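Long-range contacts in zinc finger (CCCH type) motif-containing protein (Toxoplasma gondii, PDB 7NG2), which probably reads N6-methyladenosine marks on messenger RNA through the YTH domain described here, coupling their recognition to cleavage and polyadenylation: residues G72-L77 with S96-M101; N118-D123 with G132-P137; I18-R23 with S61-G66; P10-R15 with T53-L58; V35-K40 with G85-V90. All blocks are in the same frame, centred on the assembly; numbering follows the deposited sequence. Where two conformers were deposited one is given.

Contact 1: residues G72-L77 with S96-M101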
# COMPACT_ATOMS: atom_id res chain seq x y z
N GLY A 72 3.42 -1.45 3.32
CA GLY A 72 4.25 -0.39 3.85
C GLY A 72 3.42 0.68 4.52
O GLY A 72 2.19 0.66 4.46
N ARG A 73 4.11 1.60 5.19
CA ARG A 73 3.47 2.74 5.83
C ARG A 73 3.76 3.99 5.02
O ARG A 73 4.90 4.23 4.60
CB ARG A 73 4.02 2.91 7.26
CG ARG A 73 3.35 4.03 8.04
CD ARG A 73 3.99 4.22 9.40
NE ARG A 73 3.26 5.16 10.24
CZ ARG A 73 3.45 6.48 10.24
NH1 ARG A 73 4.36 7.01 9.43
NH2 ARG A 73 2.75 7.26 11.06
N MET A 74 2.72 4.78 4.77
CA MET A 74 2.91 6.10 4.18
C MET A 74 3.60 7.00 5.19
O MET A 74 3.14 7.16 6.32
CB MET A 74 1.55 6.68 3.81
CG MET A 74 1.58 8.01 3.11
SD MET A 74 -0.09 8.50 2.68
CE MET A 74 0.22 10.05 1.83
N MET A 75 4.73 7.59 4.79
CA MET A 75 5.58 8.33 5.71
C MET A 75 5.54 9.84 5.52
O MET A 75 6.01 10.57 6.39
CB MET A 75 7.04 7.88 5.57
CG MET A 75 7.26 6.39 5.79
SD MET A 75 6.77 5.80 7.43
CE MET A 75 7.95 6.64 8.47
N SER A 76 5.00 10.32 4.40
CA SER A 76 4.96 11.75 4.15
C SER A 76 3.79 12.05 3.24
O SER A 76 3.25 11.16 2.58
CB SER A 76 6.27 12.24 3.49
OG SER A 76 6.28 11.97 2.09
N LEU A 77 3.44 13.33 3.17
CA LEU A 77 2.53 13.82 2.17
C LEU A 77 3.22 13.82 0.81
O LEU A 77 4.46 13.81 0.73
CB LEU A 77 2.12 15.26 2.50
CG LEU A 77 1.13 15.40 3.67
CD1 LEU A 77 0.91 16.87 4.03
CD2 LEU A 77 -0.20 14.71 3.36
N SER A 96 2.24 14.05 -6.68
CA SER A 96 3.65 14.09 -6.34
C SER A 96 4.05 12.84 -5.56
O SER A 96 3.23 12.18 -4.91
CB SER A 96 3.96 15.33 -5.50
OG SER A 96 3.80 16.53 -6.24
N ASN A 97 5.34 12.51 -5.63
CA ASN A 97 5.87 11.36 -4.91
C ASN A 97 5.77 11.57 -3.40
O ASN A 97 5.92 12.67 -2.89
CB ASN A 97 7.34 11.16 -5.27
CG ASN A 97 7.54 10.81 -6.72
OD1 ASN A 97 6.68 10.22 -7.35
ND2 ASN A 97 8.70 11.17 -7.26
N PHE A 98 5.52 10.47 -2.69
CA PHE A 98 5.54 10.50 -1.24
C PHE A 98 6.37 9.34 -0.71
O PHE A 98 6.60 8.35 -1.40
CB PHE A 98 4.12 10.49 -0.63
CG PHE A 98 3.25 9.34 -1.08
CD1 PHE A 98 3.24 8.15 -0.37
CD2 PHE A 98 2.43 9.46 -2.18
CE1 PHE A 98 2.42 7.10 -0.75
CE2 PHE A 98 1.61 8.42 -2.58
CZ PHE A 98 1.61 7.23 -1.86
N ARG A 99 6.86 9.50 0.51
CA ARG A 99 7.71 8.49 1.12
C ARG A 99 6.88 7.32 1.63
O ARG A 99 5.79 7.51 2.19
CB ARG A 99 8.53 9.10 2.26
CG ARG A 99 9.75 9.88 1.78
CD ARG A 99 10.68 10.24 2.93
NE ARG A 99 10.07 11.20 3.85
CZ ARG A 99 9.85 10.96 5.14
NH1 ARG A 99 10.19 9.79 5.67
NH2 ARG A 99 9.30 11.90 5.90
N VAL A 100 7.42 6.12 1.45
CA VAL A 100 6.84 4.88 1.95
C VAL A 100 7.94 4.11 2.65
O VAL A 100 9.09 4.06 2.19
CB VAL A 100 6.26 4.03 0.80
CG1 VAL A 100 5.73 2.69 1.32
CG2 VAL A 100 5.16 4.79 0.10
N MET A 101 7.60 3.49 3.78
CA MET A 101 8.49 2.58 4.49
C MET A 101 7.92 1.18 4.29
O MET A 101 6.85 0.87 4.81
CB MET A 101 8.53 2.95 5.97
CG MET A 101 9.26 1.95 6.87
SD MET A 101 9.26 2.40 8.62
CE MET A 101 10.29 3.86 8.61
O HOH W 1 8.99 13.45 1.45
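Met75, Arg99 and Met101 bury the most surface in this antiparallel pairing of strands 67-74 and 98-109, neighbours in the mixed sheet of the YTH domain. The short strand axes run 148° apart and approach to 4.6 Å. Arg73 and Met101 form the hydrogen-bonded pair, their N and O atoms exchanging two bonds, while Met74 and Val100 form the adjacent non-hydrogen-bonded pair.

Met75 leans over the neighbouring strand because its chain is bent at both chi2 (-59°) and chi3. This lays Met75 CG 3.5 Å from Met101 N; a meeting of the two methyls depends on one of two Met101 conformers and is doubtful. The Met75 sulfur also receives a weak bond from Arg73 NH1; the guanidinium's stronger bond runs from NH2 to Asp54 O.

In Arg99 a single bend at chi3 turns one face of the guanidinium over the Met75 carbonyl, with Arg99 NH2 3.6 Å from Met75 O. A water at the guanidinium edge links it weakly through NE to Ser76 OG. On the face shared by Met74 and Val100, Met74 SD makes an oblique Met-aromatic contact, 4.9 Å from the Phe98 ring centroid and 27° off its normal, while CE lies over one ring face toward the rim. Past the paired residues, Ser76 OG accepts Arg99 N at 3.0 Å in an almost straight bond.

Contact 2: residues N118-D123 with G132-P137; sequences NPWNDD and GTEVPP
Trp120 and Pro136 make the main apolar contact, a CH-pi interaction. Pro136 CG stands 3.5 Å from the centroid of the five-membered ring of Trp120 and only 1° off its normal, which places it squarely over the face. The proline continues along the indole, with CA above the six-membered ring toward its rim. Pro119 CG reaches the same Pro136 CG at 3.7 Å, and Pro137 CD approaches Trp120 CH2 at an oblique position.

At the indole edge lies Glu134. Its extended chain brings CG into the ring plane, and its carboxylate stands 87° to the indole, with OE2 3.6 Å from Trp120 CZ3. The carboxylate's charged partner is Arg15, on strand 14-21.

Among the polar contacts, Asn118 bridges the two segments. With CG anti to the backbone N (chi1 -177°), ND2 donates to Glu134 O at 3.0 Å; the bond is nearly straight, and the acceptor lies in the amide plane. OD1 of Asn118 turns back to accept Trp120 N at 2.9 Å, from above the amide carbonyl plane. Both ends of the amide are therefore used, which fixes its rotation. Water 2 donates to Trp120 O and to Glu134 O, giving the latter carbonyl a second donor.

The Asx turn closed by Asn118 OD1 lies within a type I beta turn from Asn118 to Asn121. This compact loop joins strands 117-118 and 124-125 and packs its tryptophan on Pro136, the N-cap residue of helix 137-149, just after edge strand 134-135 of the YTH domain.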
# COMPACT_ATOMS: atom_id res chain seq x y z
N ASN A 118 -14.98 -7.41 0.36
CA ASN A 118 -14.75 -6.13 1.02
C ASN A 118 -16.07 -5.38 1.13
O ASN A 118 -16.57 -4.87 0.12
CB ASN A 118 -13.76 -5.32 0.18
CG ASN A 118 -13.40 -4.01 0.82
OD1 ASN A 118 -13.97 -3.62 1.84
ND2 ASN A 118 -12.45 -3.31 0.22
N PRO A 119 -16.65 -5.26 2.33
CA PRO A 119 -17.93 -4.55 2.47
C PRO A 119 -17.84 -3.07 2.15
O PRO A 119 -18.88 -2.44 1.96
CB PRO A 119 -18.30 -4.78 3.94
CG PRO A 119 -17.00 -4.97 4.63
CD PRO A 119 -16.12 -5.70 3.64
N TRP A 120 -16.63 -2.51 2.10
CA TRP A 120 -16.44 -1.13 1.72
C TRP A 120 -16.26 -0.97 0.22
O TRP A 120 -16.17 0.16 -0.27
CB TRP A 120 -15.23 -0.55 2.45
CG TRP A 120 -15.44 -0.38 3.93
CD1 TRP A 120 -16.48 -0.85 4.68
CD2 TRP A 120 -14.58 0.32 4.83
NE1 TRP A 120 -16.31 -0.48 6.00
CE2 TRP A 120 -15.15 0.24 6.11
CE3 TRP A 120 -13.37 1.01 4.67
CZ2 TRP A 120 -14.56 0.83 7.23
CZ3 TRP A 120 -12.79 1.59 5.79
CH2 TRP A 120 -13.38 1.49 7.05
N ASN A 121 -16.23 -2.07 -0.52
CA ASN A 121 -16.13 -2.09 -1.98
C ASN A 121 -17.21 -2.97 -2.57
O ASN A 121 -16.95 -3.88 -3.36
CB ASN A 121 -14.74 -2.54 -2.42
CG ASN A 121 -14.51 -2.35 -3.90
OD1 ASN A 121 -14.99 -1.39 -4.50
ND2 ASN A 121 -13.78 -3.28 -4.51
N ASP A 122 -18.46 -2.72 -2.17
CA ASP A 122 -19.64 -3.39 -2.72
C ASP A 122 -19.62 -4.90 -2.50
O ASP A 122 -20.20 -5.65 -3.30
CB ASP A 122 -19.86 -3.06 -4.20
CG ASP A 122 -20.26 -1.61 -4.41
OD1 ASP A 122 -21.11 -1.12 -3.66
OD2 ASP A 122 -19.71 -0.98 -5.34
N ASP A 123 -18.99 -5.36 -1.43
CA ASP A 123 -18.88 -6.79 -1.13
C ASP A 123 -18.19 -7.56 -2.25
O ASP A 123 -18.46 -8.74 -2.46
CB ASP A 123 -20.24 -7.41 -0.79
CG ASP A 123 -20.94 -6.68 0.33
OD1 ASP A 123 -20.36 -6.59 1.43
OD2 ASP A 123 -22.07 -6.19 0.11
N GLY A 132 -6.10 2.11 -4.80
CA GLY A 132 -6.64 3.01 -3.79
C GLY A 132 -7.85 2.49 -3.03
O GLY A 132 -8.37 3.22 -2.18
N THR A 133 -8.30 1.27 -3.30
CA THR A 133 -9.45 0.74 -2.59
C THR A 133 -9.14 0.62 -1.10
O THR A 133 -8.13 0.02 -0.72
CB THR A 133 -9.80 -0.65 -3.14
OG1 THR A 133 -10.25 -0.54 -4.50
CG2 THR A 133 -10.89 -1.30 -2.30
N GLU A 134 -10.02 1.16 -0.26
CA GLU A 134 -9.84 1.05 1.18
C GLU A 134 -10.49 -0.22 1.70
O GLU A 134 -11.54 -0.65 1.22
CB GLU A 134 -10.42 2.27 1.91
CG GLU A 134 -9.94 2.36 3.35
CD GLU A 134 -10.28 3.66 4.06
OE1 GLU A 134 -10.90 4.57 3.47
OE2 GLU A 134 -9.92 3.76 5.26
N VAL A 135 -9.82 -0.88 2.65
CA VAL A 135 -10.43 -2.03 3.32
C VAL A 135 -10.73 -1.68 4.77
O VAL A 135 -10.04 -0.86 5.38
CB VAL A 135 -9.60 -3.32 3.21
CG1 VAL A 135 -9.47 -3.76 1.76
CG2 VAL A 135 -8.26 -3.16 3.88
N PRO A 136 -11.75 -2.30 5.36
CA PRO A 136 -12.09 -2.03 6.77
C PRO A 136 -10.95 -2.45 7.69
O PRO A 136 -10.13 -3.31 7.33
CB PRO A 136 -13.33 -2.90 7.02
CG PRO A 136 -13.85 -3.24 5.66
CD PRO A 136 -12.68 -3.25 4.73
N PRO A 137 -10.86 -1.85 8.88
CA PRO A 137 -9.70 -2.11 9.73
C PRO A 137 -9.58 -3.56 10.20
O PRO A 137 -8.45 -4.05 10.32
CB PRO A 137 -9.90 -1.14 10.90
CG PRO A 137 -11.37 -0.87 10.93
CD PRO A 137 -11.79 -0.88 9.48
O HOH W 2 -13.33 0.96 -0.28

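Contact 3: residues I18-R23 with S61-G66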
# COMPACT_ATOMS: atom_id res chain seq x y z
N ILE A 18 -5.40 -0.61 -0.62
CA ILE A 18 -4.77 -1.48 -1.62
C ILE A 18 -4.18 -0.61 -2.72
O ILE A 18 -4.82 0.32 -3.22
CB ILE A 18 -5.78 -2.51 -2.15
CG1 ILE A 18 -6.21 -3.42 -0.98
CG2 ILE A 18 -5.18 -3.33 -3.30
CD1 ILE A 18 -7.33 -4.38 -1.25
N ILE A 19 -2.93 -0.88 -3.07
CA ILE A 19 -2.21 -0.19 -4.13
C ILE A 19 -1.96 -1.18 -5.25
O ILE A 19 -1.44 -2.27 -5.01
CB ILE A 19 -0.86 0.34 -3.60
CG1 ILE A 19 -1.08 1.42 -2.54
CG2 ILE A 19 0.02 0.82 -4.76
CD1 ILE A 19 -1.68 2.68 -3.09
N LYS A 20 -2.31 -0.80 -6.47
CA LYS A 20 -2.04 -1.62 -7.64
C LYS A 20 -0.87 -1.03 -8.42
O LYS A 20 -0.67 0.18 -8.44
CB LYS A 20 -3.27 -1.72 -8.55
CG LYS A 20 -4.50 -2.35 -7.91
CD LYS A 20 -4.27 -3.79 -7.44
CE LYS A 20 -4.10 -4.72 -8.63
NZ LYS A 20 -4.11 -6.15 -8.18
N SER A 21 -0.08 -1.89 -9.05
CA SER A 21 1.04 -1.44 -9.86
C SER A 21 1.03 -2.19 -11.17
O SER A 21 0.96 -3.42 -11.18
CB SER A 21 2.36 -1.72 -9.14
OG SER A 21 3.45 -1.26 -9.93
N ASN A 22 1.10 -1.48 -12.29
CA ASN A 22 1.13 -2.20 -13.55
C ASN A 22 2.47 -2.89 -13.80
O ASN A 22 2.51 -3.88 -14.54
CB ASN A 22 0.71 -1.31 -14.73
CG ASN A 22 1.78 -0.32 -15.13
OD1 ASN A 22 2.41 0.31 -14.28
ND2 ASN A 22 1.99 -0.17 -16.44
N ARG A 23 3.55 -2.41 -13.18
CA ARG A 23 4.89 -2.90 -13.46
C ARG A 23 5.52 -3.37 -12.15
O ARG A 23 5.55 -2.61 -11.18
CB ARG A 23 5.76 -1.78 -14.04
CG ARG A 23 5.36 -1.33 -15.44
CD ARG A 23 6.36 -0.31 -15.97
NE ARG A 23 6.07 0.06 -17.35
CZ ARG A 23 6.69 -0.45 -18.41
NH1 ARG A 23 7.63 -1.37 -18.24
NH2 ARG A 23 6.36 -0.06 -19.63
N SER A 61 -0.16 -4.74 -4.52
CA SER A 61 -0.57 -5.86 -5.36
C SER A 61 -0.32 -5.50 -6.82
O SER A 61 -1.04 -4.69 -7.41
CB SER A 61 -2.05 -6.16 -5.13
OG SER A 61 -2.50 -7.12 -6.07
N ALA A 62 0.70 -6.11 -7.42
CA ALA A 62 0.96 -5.87 -8.83
C ALA A 62 -0.17 -6.43 -9.69
O ALA A 62 -0.75 -7.47 -9.37
CB ALA A 62 2.29 -6.52 -9.23
N ASN A 63 -0.50 -5.72 -10.76
CA ASN A 63 -1.56 -6.16 -11.66
C ASN A 63 -1.27 -7.57 -12.16
O ASN A 63 -0.18 -7.86 -12.65
CB ASN A 63 -1.63 -5.21 -12.86
CG ASN A 63 -2.22 -3.85 -12.51
OD1 ASN A 63 -2.71 -3.61 -11.41
ND2 ASN A 63 -2.18 -2.94 -13.48
N GLU A 64 -2.24 -8.46 -11.97
CA GLU A 64 -2.18 -9.85 -12.43
C GLU A 64 -1.19 -10.71 -11.67
O GLU A 64 -0.87 -11.82 -12.09
CB GLU A 64 -1.97 -9.96 -13.94
CG GLU A 64 -3.25 -9.81 -14.66
CD GLU A 64 -4.28 -10.84 -14.23
OE1 GLU A 64 -3.93 -11.88 -13.63
OE2 GLU A 64 -5.45 -10.61 -14.52
N SER A 65 -0.71 -10.22 -10.53
CA SER A 65 0.14 -11.03 -9.67
C SER A 65 -0.64 -12.07 -8.89
O SER A 65 -0.04 -13.02 -8.38
CB SER A 65 0.91 -10.13 -8.71
OG SER A 65 0.03 -9.57 -7.75
N GLY A 66 -1.96 -11.91 -8.79
CA GLY A 66 -2.79 -12.82 -8.03
C GLY A 66 -2.77 -12.64 -6.53
O GLY A 66 -3.35 -13.46 -5.82
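Lys20, Ser61 and Asn63 form the close-packed part of the contact. The lysine chain is bent at chi2 and chi3 (-60° and -69°), which folds it back over the neighbouring strand and delivers NZ to within 2.8 Å of Ser61 OG. The same hydroxyl bonds Gly67 O, so it lies between the lysine and the start of strand 67-74. Lys20 CD and CE run over the carbonyl of Ser61, CE being 3.3 Å from Ser61 O. Asn63 OD1 also packs against the lysine, 3.3 Å from Lys20 CE.

The backbones confirm a parallel pairing of strands 14-21 and 55-62, adjacent within the mixed YTH sheet, with Lys20 opposite Ser61 and Ser21 opposite Ala62. Ser61 N donates to Ile19 O at 2.8 Å. Ser21 N to Ser61 O is a weak bond of 3.4 Å, whereas Asn63 N to Ser21 O is short and nearly straight (174°).

Toward solvent the packing opens out. On this side Asn63 ND2 lies 3.4 Å from Asn22 CA. The chain then leaves through a type II beta turn, Ala62 to Ser65, in which Ala62 O accepts both Ser65 N and Ser65 OG.

Contact 4: residues P10-R15 with T53-L58; sequences PQSTKR and TDHVLL
The His55 ring is met by Ser12 and Lys14 at its edge: Ser12 OG lies in the ring plane 3.3 Å from His55 CD2, and Lys14 CG also stands near that plane. Water 3, likewise in the plane, bridges Ser12 OG and His55 NE2. The other flat group, the Asp54 carboxylate, is approached from above, where Thr13 N donates to Asp54 OD2 at 2.9 Å from 50° out of its plane.

The bond is reciprocated: with OG1 set between the backbone N and the carbonyl carbon (chi1 59°), Thr13 OG1 accepts Asp54 N at 2.8 Å. The two residues thus grip each other just ahead of the parallel pairing of strands 14-21 and 55-62 in the YTH sheet. The ladder comprises His55 N to Thr13 O at 3.0 Å, Arg15 N to His55 O at 3.1 Å, and Leu57 N to Arg15 O at 2.8 Å.

Arg15 crosses Thr53 at about a right angle, with its CD 3.3 Å from Thr53 OG1. Water 4 joins NH1 to that hydroxyl, while NE is paired with Glu134. Because Arg73 NE is a donor, His55 ND1 probably acts as acceptor, consistent with a neutral imidazole; Lys14 NZ, 6.1 Å from His55 NE2, might add slightly to that preference.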
# COMPACT_ATOMS: atom_id res chain seq x y z
N PRO A 10 -2.05 -2.26 19.10
CA PRO A 10 -3.50 -2.03 19.00
C PRO A 10 -3.97 -0.61 19.31
O PRO A 10 -5.06 -0.25 18.86
CB PRO A 10 -4.08 -3.03 20.00
CG PRO A 10 -2.99 -3.24 20.99
CD PRO A 10 -1.71 -3.15 20.22
N GLN A 11 -3.21 0.19 20.04
CA GLN A 11 -3.74 1.46 20.53
C GLN A 11 -3.78 2.55 19.47
O GLN A 11 -4.38 3.60 19.72
CB GLN A 11 -2.95 1.96 21.75
CG GLN A 11 -1.43 1.84 21.65
CD GLN A 11 -0.93 0.42 21.89
OE1 GLN A 11 -1.66 -0.41 22.44
NE2 GLN A 11 0.31 0.15 21.51
N SER A 12 -3.18 2.33 18.31
CA SER A 12 -3.09 3.38 17.31
C SER A 12 -4.21 3.25 16.29
O SER A 12 -4.70 2.15 16.02
CB SER A 12 -1.74 3.31 16.60
OG SER A 12 -1.47 1.99 16.16
N THR A 13 -4.60 4.38 15.71
CA THR A 13 -5.59 4.37 14.64
C THR A 13 -4.92 4.04 13.31
O THR A 13 -3.77 4.41 13.05
CB THR A 13 -6.30 5.72 14.54
OG1 THR A 13 -5.34 6.75 14.29
CG2 THR A 13 -7.05 6.02 15.85
N LYS A 14 -5.65 3.32 12.46
CA LYS A 14 -5.09 2.80 11.22
C LYS A 14 -6.11 2.89 10.11
O LYS A 14 -7.31 2.76 10.33
CB LYS A 14 -4.66 1.34 11.41
CG LYS A 14 -3.73 1.13 12.60
CD LYS A 14 -3.53 -0.33 12.92
CE LYS A 14 -2.73 -0.48 14.20
NZ LYS A 14 -3.54 -0.28 15.42
N ARG A 15 -5.61 3.14 8.90
CA ARG A 15 -6.38 2.97 7.68
C ARG A 15 -5.54 2.18 6.70
O ARG A 15 -4.31 2.27 6.71
CB ARG A 15 -6.84 4.31 7.08
CG ARG A 15 -7.87 5.01 7.97
CD ARG A 15 -8.27 6.38 7.45
NE ARG A 15 -9.07 6.27 6.24
CZ ARG A 15 -9.58 7.32 5.62
NH1 ARG A 15 -9.38 8.54 6.10
NH2 ARG A 15 -10.31 7.14 4.53
N THR A 53 -4.74 10.08 10.65
CA THR A 53 -4.68 8.71 11.12
C THR A 53 -3.28 8.47 11.66
O THR A 53 -2.31 9.01 11.12
CB THR A 53 -4.93 7.73 9.96
OG1 THR A 53 -6.05 8.17 9.19
CG2 THR A 53 -5.21 6.34 10.48
N ASP A 54 -3.17 7.66 12.72
CA ASP A 54 -1.84 7.40 13.26
C ASP A 54 -0.96 6.68 12.25
O ASP A 54 0.21 7.02 12.09
CB ASP A 54 -1.93 6.60 14.56
CG ASP A 54 -2.66 7.34 15.68
OD1 ASP A 54 -2.89 8.57 15.60
OD2 ASP A 54 -3.01 6.65 16.64
N HIS A 55 -1.51 5.68 11.55
CA HIS A 55 -0.80 4.90 10.54
C HIS A 55 -1.67 4.70 9.31
O HIS A 55 -2.80 4.22 9.43
CB HIS A 55 -0.44 3.51 11.06
CG HIS A 55 0.39 3.52 12.29
ND1 HIS A 55 1.69 3.97 12.31
CD2 HIS A 55 0.12 3.12 13.56
CE1 HIS A 55 2.18 3.86 13.53
NE2 HIS A 55 1.25 3.34 14.31
N VAL A 56 -1.12 5.03 8.15
CA VAL A 56 -1.74 4.70 6.87
C VAL A 56 -0.93 3.58 6.24
O VAL A 56 0.25 3.75 5.91
CB VAL A 56 -1.82 5.93 5.95
CG1 VAL A 56 -2.30 5.53 4.57
CG2 VAL A 56 -2.73 6.98 6.56
N LEU A 57 -1.57 2.42 6.06
CA LEU A 57 -0.93 1.23 5.52
C LEU A 57 -1.32 1.04 4.06
O LEU A 57 -2.49 1.23 3.69
CB LEU A 57 -1.31 -0.02 6.31
CG LEU A 57 -0.77 -0.16 7.74
CD1 LEU A 57 0.72 0.16 7.81
CD2 LEU A 57 -1.55 0.66 8.75
N LEU A 58 -0.32 0.73 3.24
CA LEU A 58 -0.48 0.52 1.81
C LEU A 58 -0.14 -0.94 1.52
O LEU A 58 0.96 -1.39 1.83
CB LEU A 58 0.46 1.45 1.05
CG LEU A 58 0.34 2.92 1.45
CD1 LEU A 58 1.40 3.69 0.72
CD2 LEU A 58 -1.04 3.49 1.14
O HOH W 3 1.09 1.98 16.96
O HOH W 4 -8.67 9.52 8.71

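Contact 5: residues V35-K40 with G85-V90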
# COMPACT_ATOMS: atom_id res chain seq x y z
N VAL A 35 9.54 5.04 -1.91
CA VAL A 35 8.81 6.09 -2.59
C VAL A 35 7.64 5.48 -3.35
O VAL A 35 7.72 4.35 -3.84
CB VAL A 35 9.75 6.90 -3.51
CG1 VAL A 35 10.36 6.01 -4.59
CG2 VAL A 35 9.04 8.11 -4.12
N TRP A 36 6.56 6.24 -3.48
CA TRP A 36 5.43 5.86 -4.31
C TRP A 36 4.78 7.12 -4.86
O TRP A 36 5.01 8.23 -4.36
CB TRP A 36 4.41 5.01 -3.53
CG TRP A 36 3.46 4.29 -4.44
CD1 TRP A 36 2.12 4.48 -4.54
CD2 TRP A 36 3.80 3.26 -5.37
NE1 TRP A 36 1.59 3.63 -5.49
CE2 TRP A 36 2.60 2.88 -6.02
CE3 TRP A 36 5.00 2.64 -5.74
CZ2 TRP A 36 2.57 1.88 -7.00
CZ3 TRP A 36 4.96 1.65 -6.72
CH2 TRP A 36 3.75 1.29 -7.34
N ALA A 37 3.94 6.95 -5.88
CA ALA A 37 3.06 8.01 -6.34
C ALA A 37 1.80 7.35 -6.87
O ALA A 37 1.82 6.21 -7.33
CB ALA A 37 3.71 8.89 -7.43
N THR A 38 0.69 8.08 -6.82
CA THR A 38 -0.59 7.54 -7.25
C THR A 38 -1.36 8.62 -8.01
O THR A 38 -0.88 9.74 -8.18
CB THR A 38 -1.34 6.92 -6.06
OG1 THR A 38 -2.49 6.21 -6.53
CG2 THR A 38 -1.78 7.99 -5.09
N SER A 39 -2.54 8.26 -8.49
CA SER A 39 -3.39 9.19 -9.22
C SER A 39 -3.69 10.42 -8.35
O SER A 39 -3.58 10.39 -7.13
CB SER A 39 -4.69 8.51 -9.61
OG SER A 39 -5.51 8.34 -8.45
N LYS A 40 -4.06 11.52 -9.01
CA LYS A 40 -4.34 12.74 -8.26
C LYS A 40 -5.49 12.54 -7.27
O LYS A 40 -5.43 13.01 -6.13
CB LYS A 40 -4.57 13.91 -9.21
CG LYS A 40 -3.32 14.25 -10.01
CD LYS A 40 -3.42 15.58 -10.74
CE LYS A 40 -2.05 16.22 -10.90
NZ LYS A 40 -1.57 16.84 -9.63
N GLY A 85 10.77 12.98 -10.92
CA GLY A 85 10.85 12.32 -12.21
C GLY A 85 11.23 10.86 -12.19
O GLY A 85 11.45 10.27 -13.25
N ILE A 86 11.29 10.24 -11.01
CA ILE A 86 11.81 8.87 -10.89
C ILE A 86 11.00 7.88 -11.72
O ILE A 86 11.54 6.86 -12.18
CB ILE A 86 11.92 8.46 -9.41
CG1 ILE A 86 12.76 7.19 -9.27
CG2 ILE A 86 10.52 8.30 -8.78
CD1 ILE A 86 13.06 6.80 -7.84
N TRP A 87 9.71 8.14 -11.92
CA TRP A 87 8.85 7.17 -12.60
C TRP A 87 8.85 7.33 -14.11
O TRP A 87 8.22 6.53 -14.81
CB TRP A 87 7.40 7.27 -12.10
CG TRP A 87 7.30 7.13 -10.62
CD1 TRP A 87 6.90 8.09 -9.74
CD2 TRP A 87 7.65 5.98 -9.84
NE1 TRP A 87 6.96 7.60 -8.46
CE2 TRP A 87 7.42 6.31 -8.50
CE3 TRP A 87 8.12 4.70 -10.16
CZ2 TRP A 87 7.64 5.40 -7.46
CZ3 TRP A 87 8.35 3.80 -9.13
CH2 TRP A 87 8.11 4.16 -7.80
N GLY A 88 9.55 8.32 -14.63
CA GLY A 88 9.51 8.59 -16.05
C GLY A 88 8.25 9.36 -16.42
O GLY A 88 7.61 9.97 -15.57
N PRO A 89 7.89 9.32 -17.70
CA PRO A 89 6.80 10.19 -18.19
C PRO A 89 5.46 10.02 -17.49
O PRO A 89 4.66 10.96 -17.48
CB PRO A 89 6.72 9.84 -19.68
CG PRO A 89 8.11 9.38 -20.02
CD PRO A 89 8.59 8.64 -18.81
N VAL A 90 5.18 8.84 -16.92
CA VAL A 90 3.95 8.67 -16.15
C VAL A 90 3.87 9.65 -14.98
O VAL A 90 2.77 9.95 -14.50
CB VAL A 90 3.77 7.20 -15.71
CG1 VAL A 90 4.71 6.87 -14.58
CG2 VAL A 90 2.33 6.93 -15.30
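Trp36 and Trp87 are brought together by different first torsions. In Trp36, CG is anti to the backbone N (chi1 -164°), carrying the indole back toward residues 85-90 although its CB points away from them. In Trp87, CG sits beside the backbone N (chi1 -55°), directing the indole onto the strand. Their six-membered rings end up 5.5 Å apart between centroids with planes 72° apart, an oblique pair whose closest atoms are Trp36 CE3 and Trp87 CH2 at 4.0 Å.

Trp87 is also bordered by backbone and small side chains. Val35 O lies in its plane at the edge, 3.8 Å from Trp87 CZ2, and Ala37 CB is 3.6 Å from Trp87 NE1. Ile86 covers one Trp87 face with CG2, toward the rim. The indole N-H makes a weak hydrogen bond to Asn97 OD1, and Phe60 meets the Trp36 ring edge-to-face.

Trp36, in a Gly-Val-Trp segment, and Trp87, in the loop before strand 98-109, correspond to cage tryptophans of other YTH domains and probably form the methyladenosine cage here. In this apo structure an isopropanol molecule lies near Trp87. The indoles are aromatic walls that could hold the N6-methyl group by stacking and CH-pi contacts, probably as in relatives.

In the fold
All five contacts bear on one mixed sheet, ordered 35-36, 98-109, 67-74, 55-62, 14-21, 134-135. Contacts 3 and 4 use the same parallel strands, 14-21 and 55-62, at places whose centres are about 22 Å apart, on opposite sides of the chain's centre. Contact 1 joins strands 67-74 and 98-109, the former neighbouring 55-62, and touches contact 4 through Gly72 and Leu58. Contact 5 lies at edge strand 35-36 and contact 2 at the other edge, their centres about 24 Å apart. Along the chain contacts 3, 4 and 5 alternate with one another, 1 alternates with 5, and 2 closes last. The sheet thus joins the probable methyladenosine cage to the tryptophan-proline packing.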